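Local coordinates for Slr1438 protein (Synechocystis sp., PDB 3K25) that is of uncharacterised function but probably binds carbohydrates and may act as a sugar isomerase of the aldose 1-epimerase kind, at residues K172-D183 against G194-T202; Q41-D49 against F163-E171. One frame throughout, in Å; residues are numbered along the deposited sequence.

Overall arrangement
The centre of contact 1 (172-183 with 194-202) lies about 20 Å from that of the chain, and six of its fifteen touching residues are exposed; the centre of contact 2 (41-49 with 163-171) lies about 13 Å from it, with four of seven buried. Contact 2 ties the edge of the four-stranded sheet to strand 157-168 through two backbone hydrogen bonds with aromatic and aliphatic packing round them. In contact 1 a single backbone bond closes one end, and a tyrosine and a leucine packed on aliphatic side chains do most of the rest. Strand 157-168 leads toward strand 176-178, and the contacts meet where Ile175 CD1 packs against Cys169 SG, at 3.4 Å.

Contact 1 of 2, residues K172-D183 against G194-T202; sequences KLGITLAIPAND and GYDGQLNLT. With PO4 (phosphate ion), chain C.
Asp183 and Gly194 face each other as an antiparallel non-hydrogen-bonded pair, and next to them Tyr195 N donates to Asn182 O (2.8 Å, N-H...O angle 160°) from above the carbonyl plane; beyond this end the segments are held mainly by side chains, as structural packing along edge strand 176-178 of an eight-stranded antiparallel sheet. Tyr195 carries the largest share. With CG opposite the backbone N (chi1 179°), its ring swings toward 172-183 and presents one edge to two carbonyls: CD2 lies 3.5 Å from Ala181 O, in the ring plane, and CE2 points to Ile179 O. Gly197 N sits over the centre of one ring face. The Ile179 side chain crosses the tyrosine at about a right angle, its CB 3.8 Å from CE2 and its CD1 near OH. A serine in place of Tyr195 would probably keep the backbone bond to Asn182 but open a gap beside Ile179 and leave Phe210, whose ring packs edge-to-face with the tyrosine, without that mate.

Farther along, Leu201 supplies the other large side-chain contact. Its CD1 reaches Ile175 CG2, the side chains crossing nearly perpendicular, and meets Leu177 CD1 tip to tip at 4.1 Å. Lys172, which opens a type I turn closed by Ile175 N, runs extended past Leu201 O, its NZ hydrogen-bonded to Thr244 OG1 and Lys248 O. Behind the contact, Leu177 and Leu201 rest on Leu242 of strand 239-245, Leu201 also touches Leu206 of strand 205-210, and Thr176 pairs with Ile221 of strand 217-222.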
loop_
_atom_site.group_PDB
_atom_site.type_symbol
_atom_site.label_atom_id
_atom_site.label_comp_id
_atom_site.label_asym_id
_atom_site.label_seq_id
_atom_site.Cartn_x
_atom_site.Cartn_y
_atom_site.Cartn_z
ATOM N N LYS A 172 14.187 1.628 -16.038
ATOM C CA LYS A 172 14.518 2.291 -14.781
ATOM C C LYS A 172 15.619 3.349 -14.864
ATOM O O LYS A 172 15.620 4.320 -14.102
ATOM C CB LYS A 172 14.898 1.240 -13.739
ATOM C CG LYS A 172 13.804 0.203 -13.492
ATOM C CD LYS A 172 14.253 -0.832 -12.470
ATOM C CE LYS A 172 13.190 -1.893 -12.229
ATOM N NZ LYS A 172 13.681 -2.931 -11.272
ATOM N N LEU A 173 16.552 3.166 -15.791
ATOM C CA LEU A 173 17.661 4.097 -15.953
ATOM C C LEU A 173 17.213 5.544 -16.160
ATOM O O LEU A 173 17.745 6.456 -15.534
ATOM C CB LEU A 173 18.538 3.657 -17.128
ATOM C CG LEU A 173 19.896 4.350 -17.236
ATOM C CD1 LEU A 173 20.697 4.086 -15.969
ATOM C CD2 LEU A 173 20.639 3.839 -18.453
ATOM N N GLY A 174 16.234 5.753 -17.032
ATOM C CA GLY A 174 15.773 7.105 -17.297
ATOM C C GLY A 174 14.859 7.712 -16.248
ATOM O O GLY A 174 14.421 8.859 -16.383
ATOM N N ILE A 175 14.580 6.953 -15.195
ATOM C CA ILE A 175 13.694 7.417 -14.132
ATOM C C ILE A 175 14.210 8.641 -13.373
ATOM O O ILE A 175 15.312 8.633 -12.820
ATOM C CB ILE A 175 13.417 6.285 -13.099
ATOM C CG1 ILE A 175 12.725 5.108 -13.786
ATOM C CG2 ILE A 175 12.531 6.802 -11.968
ATOM C CD1 ILE A 175 11.380 5.461 -14.417
ATOM N N THR A 176 13.395 9.689 -13.357
ATOM C CA THR A 176 13.711 10.918 -12.639
ATOM C C THR A 176 12.996 10.817 -11.287
ATOM O O THR A 176 11.787 10.580 -11.246
ATOM C CB THR A 176 13.178 12.156 -13.397
ATOM O OG1 THR A 176 13.912 12.329 -14.614
ATOM C CG2 THR A 176 13.305 13.406 -12.547
ATOM N N LEU A 177 13.735 10.974 -10.189
ATOM C CA LEU A 177 13.142 10.894 -8.853
ATOM C C LEU A 177 12.962 12.246 -8.163
ATOM O O LEU A 177 13.601 13.237 -8.511
ATOM C CB LEU A 177 13.968 9.975 -7.944
ATOM C CG LEU A 177 13.742 8.471 -8.119
ATOM C CD1 LEU A 177 14.470 7.702 -7.013
ATOM C CD2 LEU A 177 12.246 8.179 -8.071
ATOM N N ALA A 178 12.082 12.268 -7.170
ATOM C CA ALA A 178 11.795 13.479 -6.426
ATOM C C ALA A 178 11.254 13.097 -5.058
ATOM O O ALA A 178 10.051 13.180 -4.796
ATOM C CB ALA A 178 10.781 14.331 -7.181
ATOM N N ILE A 179 12.167 12.668 -4.197
ATOM C CA ILE A 179 11.843 12.273 -2.836
ATOM C C ILE A 179 12.324 13.401 -1.916
ATOM O O ILE A 179 13.482 13.796 -1.972
ATOM C CB ILE A 179 12.561 10.970 -2.499
ATOM C CG1 ILE A 179 12.229 9.928 -3.577
ATOM C CG2 ILE A 179 12.170 10.503 -1.104
ATOM C CD1 ILE A 179 13.077 8.661 -3.520
ATOM N N PRO A 180 11.432 13.931 -1.061
ATOM C CA PRO A 180 11.728 15.022 -0.120
ATOM C C PRO A 180 12.444 14.615 1.160
ATOM O O PRO A 180 11.898 14.719 2.258
ATOM C CB PRO A 180 10.355 15.607 0.155
ATOM C CG PRO A 180 9.503 14.363 0.192
ATOM C CD PRO A 180 10.011 13.542 -0.986
ATOM N N ALA A 181 13.679 14.163 1.004
ATOM C CA ALA A 181 14.508 13.745 2.126
ATOM C C ALA A 181 15.964 14.072 1.831
ATOM O O ALA A 181 16.306 14.507 0.737
ATOM C CB ALA A 181 14.358 12.254 2.358
ATOM N N ASN A 182 16.828 13.848 2.812
ATOM C CA ASN A 182 18.244 14.114 2.641
ATOM C C ASN A 182 19.040 12.859 2.933
ATOM O O ASN A 182 20.228 12.780 2.631
ATOM C CB ASN A 182 18.683 15.247 3.572
ATOM C CG ASN A 182 18.120 16.600 3.153
ATOM O OD1 ASN A 182 18.201 16.983 1.987
ATOM N ND2 ASN A 182 17.560 17.332 4.109
ATOM N N ASP A 183 18.368 11.874 3.520
ATOM C CA ASP A 183 18.998 10.609 3.877
ATOM C C ASP A 183 17.984 9.482 3.808
ATOM O O ASP A 183 16.784 9.718 3.885
ATOM C CB ASP A 183 19.540 10.672 5.302
ATOM C CG ASP A 183 20.631 11.700 5.470
ATOM O OD1 ASP A 183 21.687 11.542 4.818
ATOM O OD2 ASP A 183 20.432 12.658 6.251
ATOM N N GLY A 194 23.431 9.133 2.485
ATOM C CA GLY A 194 22.998 10.448 2.074
ATOM C C GLY A 194 22.230 10.344 0.776
ATOM O O GLY A 194 22.506 9.478 -0.057
ATOM N N TYR A 195 21.257 11.226 0.600
ATOM C CA TYR A 195 20.443 11.233 -0.604
ATOM C C TYR A 195 20.618 12.581 -1.290
ATOM O O TYR A 195 20.326 13.621 -0.709
ATOM C CB TYR A 195 18.973 10.992 -0.235
ATOM C CG TYR A 195 18.028 11.004 -1.411
ATOM C CD1 TYR A 195 18.136 10.062 -2.432
ATOM C CD2 TYR A 195 17.038 11.980 -1.510
ATOM C CE1 TYR A 195 17.286 10.090 -3.526
ATOM C CE2 TYR A 195 16.175 12.019 -2.602
ATOM C CZ TYR A 195 16.307 11.073 -3.607
ATOM O OH TYR A 195 15.458 11.136 -4.688
ATOM N N ASP A 196 21.097 12.553 -2.529
ATOM C CA ASP A 196 21.341 13.777 -3.285
ATOM C C ASP A 196 20.193 14.186 -4.191
ATOM O O ASP A 196 20.145 15.316 -4.673
ATOM C CB ASP A 196 22.613 13.627 -4.121
ATOM C CG ASP A 196 22.520 12.495 -5.125
ATOM O OD1 ASP A 196 23.524 12.242 -5.820
ATOM O OD2 ASP A 196 21.448 11.860 -5.221
ATOM N N GLY A 197 19.267 13.270 -4.432
ATOM C CA GLY A 197 18.147 13.594 -5.292
ATOM C C GLY A 197 18.077 12.680 -6.496
ATOM O O GLY A 197 17.331 12.936 -7.445
ATOM N N GLN A 198 18.863 11.610 -6.455
ATOM C CA GLN A 198 18.889 10.637 -7.536
ATOM C C GLN A 198 19.426 9.313 -7.019
ATOM O O GLN A 198 19.930 9.237 -5.896
ATOM C CB GLN A 198 19.749 11.152 -8.687
ATOM C CG GLN A 198 21.210 11.317 -8.358
ATOM C CD GLN A 198 21.942 12.078 -9.441
ATOM O OE1 GLN A 198 23.173 12.084 -9.493
ATOM N NE2 GLN A 198 21.183 12.735 -10.313
ATOM N N LEU A 199 19.313 8.267 -7.830
ATOM C CA LEU A 199 19.775 6.955 -7.413
ATOM C C LEU A 199 19.712 5.984 -8.579
ATOM O O LEU A 199 18.948 6.193 -9.522
ATOM C CB LEU A 199 18.888 6.440 -6.279
ATOM C CG LEU A 199 19.582 5.747 -5.110
ATOM C CD1 LEU A 199 18.521 5.235 -4.143
ATOM C CD2 LEU A 199 20.467 4.606 -5.616
ATOM N N ASN A 200 20.515 4.923 -8.512
ATOM C CA ASN A 200 20.529 3.912 -9.566
ATOM C C ASN A 200 19.462 2.858 -9.288
ATOM O O ASN A 200 19.689 1.915 -8.521
ATOM C CB ASN A 200 21.903 3.239 -9.662
ATOM C CG ASN A 200 21.967 2.206 -10.777
ATOM O OD1 ASN A 200 21.694 2.512 -11.939
ATOM N ND2 ASN A 200 22.326 0.976 -10.427
ATOM N N LEU A 201 18.301 3.030 -9.914
ATOM C CA LEU A 201 17.180 2.111 -9.750
ATOM C C LEU A 201 17.398 0.848 -10.574
ATOM O O LEU A 201 16.542 -0.033 -10.623
ATOM C CB LEU A 201 15.879 2.803 -10.159
ATOM C CG LEU A 201 15.530 4.042 -9.323
ATOM C CD1 LEU A 201 14.400 4.814 -9.974
ATOM C CD2 LEU A 201 15.156 3.618 -7.912
ATOM N N THR A 202 18.557 0.771 -11.216
ATOM C CA THR A 202 18.914 -0.386 -12.021
ATOM C C THR A 202 19.675 -1.383 -11.138
ATOM O O THR A 202 19.897 -2.532 -11.523
ATOM C CB THR A 202 19.794 0.036 -13.240
ATOM O OG1 THR A 202 19.005 0.802 -14.165
ATOM C CG2 THR A 202 20.355 -1.184 -13.955
HETATM P P PO4 C . 26.961 7.930 2.290
HETATM O O1 PO4 C . 27.523 9.034 1.470
HETATM O O2 PO4 C . 26.717 8.418 3.673
HETATM O O3 PO4 C . 25.682 7.471 1.692
HETATM O O4 PO4 C . 27.923 6.796 2.324
#

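Contact 2 of 2, residues Q41-D49 against F163-E171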
loop_
_atom_site.group_PDB
_atom_site.type_symbol
_atom_site.label_atom_id
_atom_site.label_comp_id
_atom_site.label_asym_id
_atom_site.label_seq_id
_atom_site.Cartn_x
_atom_site.Cartn_y
_atom_site.Cartn_z
ATOM N N GLN A 41 -6.002 5.115 -20.353
ATOM C CA GLN A 41 -5.852 5.127 -21.800
ATOM C C GLN A 41 -5.272 3.797 -22.249
ATOM O O GLN A 41 -4.593 3.719 -23.272
ATOM C CB GLN A 41 -4.935 6.266 -22.247
ATOM C CG GLN A 41 -5.451 7.638 -21.876
ATOM C CD GLN A 41 -4.563 8.749 -22.391
ATOM O OE1 GLN A 41 -3.372 8.803 -22.082
ATOM N NE2 GLN A 41 -5.139 9.645 -23.182
ATOM N N GLY A 42 -5.522 2.757 -21.461
ATOM C CA GLY A 42 -5.041 1.431 -21.813
ATOM C C GLY A 42 -3.630 1.073 -21.387
ATOM O O GLY A 42 -3.211 -0.080 -21.520
ATOM N N GLN A 43 -2.887 2.051 -20.885
ATOM C CA GLN A 43 -1.531 1.783 -20.441
ATOM C C GLN A 43 -1.527 1.435 -18.945
ATOM O O GLN A 43 -2.155 2.115 -18.125
ATOM C CB GLN A 43 -0.637 2.991 -20.737
ATOM C CG GLN A 43 -1.117 4.285 -20.107
ATOM C CD GLN A 43 -0.478 5.514 -20.726
ATOM O OE1 GLN A 43 0.748 5.601 -20.842
ATOM N NE2 GLN A 43 -1.307 6.476 -21.122
ATOM N N PRO A 44 -0.836 0.342 -18.578
ATOM C CA PRO A 44 -0.729 -0.134 -17.195
ATOM C C PRO A 44 0.078 0.779 -16.283
ATOM O O PRO A 44 1.297 0.891 -16.409
ATOM C CB PRO A 44 -0.069 -1.500 -17.350
ATOM C CG PRO A 44 0.808 -1.304 -18.549
ATOM C CD PRO A 44 -0.114 -0.559 -19.494
ATOM N N ILE A 45 -0.607 1.430 -15.357
ATOM C CA ILE A 45 0.073 2.304 -14.429
ATOM C C ILE A 45 0.578 1.508 -13.223
ATOM O O ILE A 45 1.543 1.909 -12.578
ATOM C CB ILE A 45 -0.851 3.483 -14.038
ATOM C CG1 ILE A 45 -0.438 4.083 -12.707
ATOM C CG2 ILE A 45 -2.280 3.042 -14.009
ATOM C CD1 ILE A 45 -1.134 5.407 -12.470
ATOM N N LEU A 46 -0.049 0.361 -12.946
ATOM C CA LEU A 46 0.380 -0.516 -11.847
ATOM C C LEU A 46 0.963 -1.810 -12.394
ATOM O O LEU A 46 0.603 -2.243 -13.489
ATOM C CB LEU A 46 -0.789 -0.887 -10.940
ATOM C CG LEU A 46 -1.286 0.162 -9.950
ATOM C CD1 LEU A 46 -2.534 -0.347 -9.218
ATOM C CD2 LEU A 46 -0.169 0.464 -8.973
ATOM N N TYR A 47 1.866 -2.424 -11.632
ATOM C CA TYR A 47 2.471 -3.697 -12.024
ATOM C C TYR A 47 1.717 -4.781 -11.279
ATOM O O TYR A 47 1.315 -4.564 -10.137
ATOM C CB TYR A 47 3.943 -3.746 -11.622
ATOM C CG TYR A 47 4.521 -5.153 -11.527
ATOM C CD1 TYR A 47 4.294 -5.960 -10.402
ATOM C CD2 TYR A 47 5.323 -5.664 -12.547
ATOM C CE1 TYR A 47 4.859 -7.236 -10.300
ATOM C CE2 TYR A 47 5.888 -6.933 -12.456
ATOM C CZ TYR A 47 5.658 -7.713 -11.334
ATOM O OH TYR A 47 6.246 -8.956 -11.251
ATOM N N PHE A 48 1.539 -5.945 -11.897
ATOM C CA PHE A 48 0.812 -7.010 -11.223
ATOM C C PHE A 48 1.177 -8.398 -11.715
ATOM O O PHE A 48 1.021 -8.711 -12.889
ATOM C CB PHE A 48 -0.695 -6.799 -11.386
ATOM C CG PHE A 48 -1.526 -7.587 -10.410
ATOM C CD1 PHE A 48 -1.416 -7.353 -9.038
ATOM C CD2 PHE A 48 -2.417 -8.557 -10.856
ATOM C CE1 PHE A 48 -2.183 -8.074 -8.119
ATOM C CE2 PHE A 48 -3.187 -9.284 -9.946
ATOM C CZ PHE A 48 -3.068 -9.040 -8.570
ATOM N N ASP A 49 1.651 -9.234 -10.803
ATOM C CA ASP A 49 2.036 -10.594 -11.147
ATOM C C ASP A 49 0.810 -11.511 -11.088
ATOM O O ASP A 49 0.495 -12.080 -10.039
ATOM C CB ASP A 49 3.101 -11.088 -10.172
ATOM C CG ASP A 49 3.697 -12.413 -10.589
ATOM O OD1 ASP A 49 2.948 -13.226 -11.178
ATOM O OD2 ASP A 49 4.901 -12.644 -10.314
ATOM N N PHE A 163 0.644 1.923 2.491
ATOM C CA PHE A 163 0.189 1.501 1.175
ATOM C C PHE A 163 1.459 1.155 0.428
ATOM O O PHE A 163 2.441 1.903 0.468
ATOM C CB PHE A 163 -0.612 2.616 0.496
ATOM C CG PHE A 163 -1.971 2.841 1.125
ATOM C CD1 PHE A 163 -3.088 2.151 0.666
ATOM C CD2 PHE A 163 -2.119 3.699 2.213
ATOM C CE1 PHE A 163 -4.338 2.310 1.283
ATOM C CE2 PHE A 163 -3.357 3.867 2.839
ATOM C CZ PHE A 163 -4.469 3.170 2.372
ATOM N N HIS A 164 1.428 0.010 -0.242
ATOM C CA HIS A 164 2.584 -0.527 -0.937
ATOM C C HIS A 164 2.389 -0.591 -2.459
ATOM O O HIS A 164 2.557 -1.651 -3.072
ATOM C CB HIS A 164 2.823 -1.921 -0.337
ATOM C CG HIS A 164 4.097 -2.574 -0.756
ATOM N ND1 HIS A 164 4.872 -3.298 0.123
ATOM C CD2 HIS A 164 4.694 -2.687 -1.967
ATOM C CE1 HIS A 164 5.890 -3.834 -0.529
ATOM N NE2 HIS A 164 5.805 -3.478 -1.799
ATOM N N PRO A 165 2.064 0.542 -3.096
ATOM C CA PRO A 165 1.860 0.525 -4.551
ATOM C C PRO A 165 3.055 0.069 -5.388
ATOM O O PRO A 165 4.195 0.482 -5.157
ATOM C CB PRO A 165 1.470 1.969 -4.863
ATOM C CG PRO A 165 2.304 2.742 -3.879
ATOM C CD PRO A 165 2.109 1.928 -2.589
ATOM N N TYR A 166 2.769 -0.786 -6.365
ATOM C CA TYR A 166 3.771 -1.291 -7.301
ATOM C C TYR A 166 3.546 -0.573 -8.632
ATOM O O TYR A 166 2.713 -1.006 -9.431
ATOM C CB TYR A 166 3.583 -2.784 -7.539
ATOM C CG TYR A 166 3.958 -3.670 -6.384
ATOM C CD1 TYR A 166 5.146 -4.392 -6.403
ATOM C CD2 TYR A 166 3.100 -3.833 -5.300
ATOM C CE1 TYR A 166 5.470 -5.262 -5.384
ATOM C CE2 TYR A 166 3.411 -4.701 -4.267
ATOM C CZ TYR A 166 4.599 -5.420 -4.314
ATOM O OH TYR A 166 4.903 -6.320 -3.316
ATOM N N PHE A 167 4.270 0.517 -8.873
ATOM C CA PHE A 167 4.107 1.248 -10.123
ATOM C C PHE A 167 4.886 0.603 -11.258
ATOM O O PHE A 167 6.035 0.173 -11.071
ATOM C CB PHE A 167 4.541 2.684 -9.931
ATOM C CG PHE A 167 3.736 3.405 -8.900
ATOM C CD1 PHE A 167 2.381 3.640 -9.107
ATOM C CD2 PHE A 167 4.326 3.846 -7.715
ATOM C CE1 PHE A 167 1.624 4.303 -8.162
ATOM C CE2 PHE A 167 3.580 4.511 -6.759
ATOM C CZ PHE A 167 2.219 4.745 -6.980
ATOM N N PHE A 168 4.246 0.520 -12.431
ATOM C CA PHE A 168 4.871 -0.097 -13.602
ATOM C C PHE A 168 6.111 0.687 -13.953
ATOM O O PHE A 168 6.092 1.913 -13.966
ATOM C CB PHE A 168 3.909 -0.110 -14.796
ATOM C CG PHE A 168 4.429 -0.884 -15.994
ATOM C CD1 PHE A 168 4.748 -2.238 -15.883
ATOM C CD2 PHE A 168 4.594 -0.258 -17.230
ATOM C CE1 PHE A 168 5.225 -2.959 -16.986
ATOM C CE2 PHE A 168 5.070 -0.973 -18.334
ATOM C CZ PHE A 168 5.385 -2.325 -18.208
ATOM N N CYS A 169 7.190 -0.022 -14.246
ATOM C CA CYS A 169 8.432 0.645 -14.564
ATOM C C CYS A 169 9.420 -0.320 -15.206
ATOM O O CYS A 169 10.020 -1.149 -14.521
ATOM C CB CYS A 169 9.020 1.211 -13.279
ATOM S SG CYS A 169 10.407 2.311 -13.538
ATOM N N ARG A 170 9.595 -0.199 -16.519
ATOM C CA ARG A 170 10.503 -1.068 -17.262
ATOM C C ARG A 170 11.884 -0.449 -17.380
ATOM O O ARG A 170 12.867 -0.994 -16.880
ATOM C CB ARG A 170 9.941 -1.332 -18.657
ATOM C CG ARG A 170 10.737 -2.314 -19.497
ATOM C CD ARG A 170 10.084 -2.468 -20.862
ATOM N NE ARG A 170 8.705 -2.947 -20.757
ATOM C CZ ARG A 170 7.788 -2.821 -21.713
ATOM N NH1 ARG A 170 8.095 -2.223 -22.859
ATOM N NH2 ARG A 170 6.559 -3.292 -21.526
ATOM N N GLU A 171 11.949 0.693 -18.052
ATOM C CA GLU A 171 13.210 1.398 -18.243
ATOM C C GLU A 171 13.507 2.235 -17.007
ATOM O O GLU A 171 13.137 3.407 -16.939
ATOM C CB GLU A 171 13.124 2.301 -19.477
ATOM C CG GLU A 171 12.732 1.576 -20.758
ATOM C CD GLU A 171 13.625 0.385 -21.055
ATOM O OE1 GLU A 171 14.866 0.545 -21.019
ATOM O OE2 GLU A 171 13.085 -0.711 -21.331
#
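Leu46 and Phe167 are bridged backbone to backbone, their CA atoms 4.5 Å apart, and a hydrogen bond lies on each flank of the pair: Phe168 N to Ile45 O at 3.0 Å and Tyr47 N to Tyr166 O at 2.8 Å. Both bonds are nearly straight, with N-H...O angles close to 170°, but Phe168 N stands above the carbonyl plane of Ile45, while Tyr47 N is tilted only 25° from that of Tyr166. The bridge is a local junction within the beta-sandwich architecture of the galactose mutarotase-like fold. It joins the chain just past strand 43-44, an outermost strand of the four-stranded sheet, to strand 157-168 of another antiparallel sheet.

Phe168, its CG opposite the backbone N (chi1 -173°), lies alongside Pro44, both pointing the same way; Pro44 CG stands over one face of the phenyl ring, offset toward its rim and 4.1 Å from CD2. Pro44 O comes close to CB of the same phenylalanine, so the proline touches it by both ring and carbonyl. Tyr47 and Tyr166 meet through their CB atoms, 4.2 Å apart, and both rings pack against Tyr250, Tyr166 edge-to-face. Deeper in, Leu46 turns back along the bridge: CD2 approaches Tyr166 O, the acceptor already gripped by Tyr47 N, and touches Phe167 CD1. Leu46 also packs on Val35 of strand 34-40, and Phe167 on Leu253 of strand 250-256, so that this apolar pair touches strands of both sheets. Ile45 O accepts from Phe168 N and also lies in the plane of the Phe167 ring, at its edge, 4.0 Å from CD1.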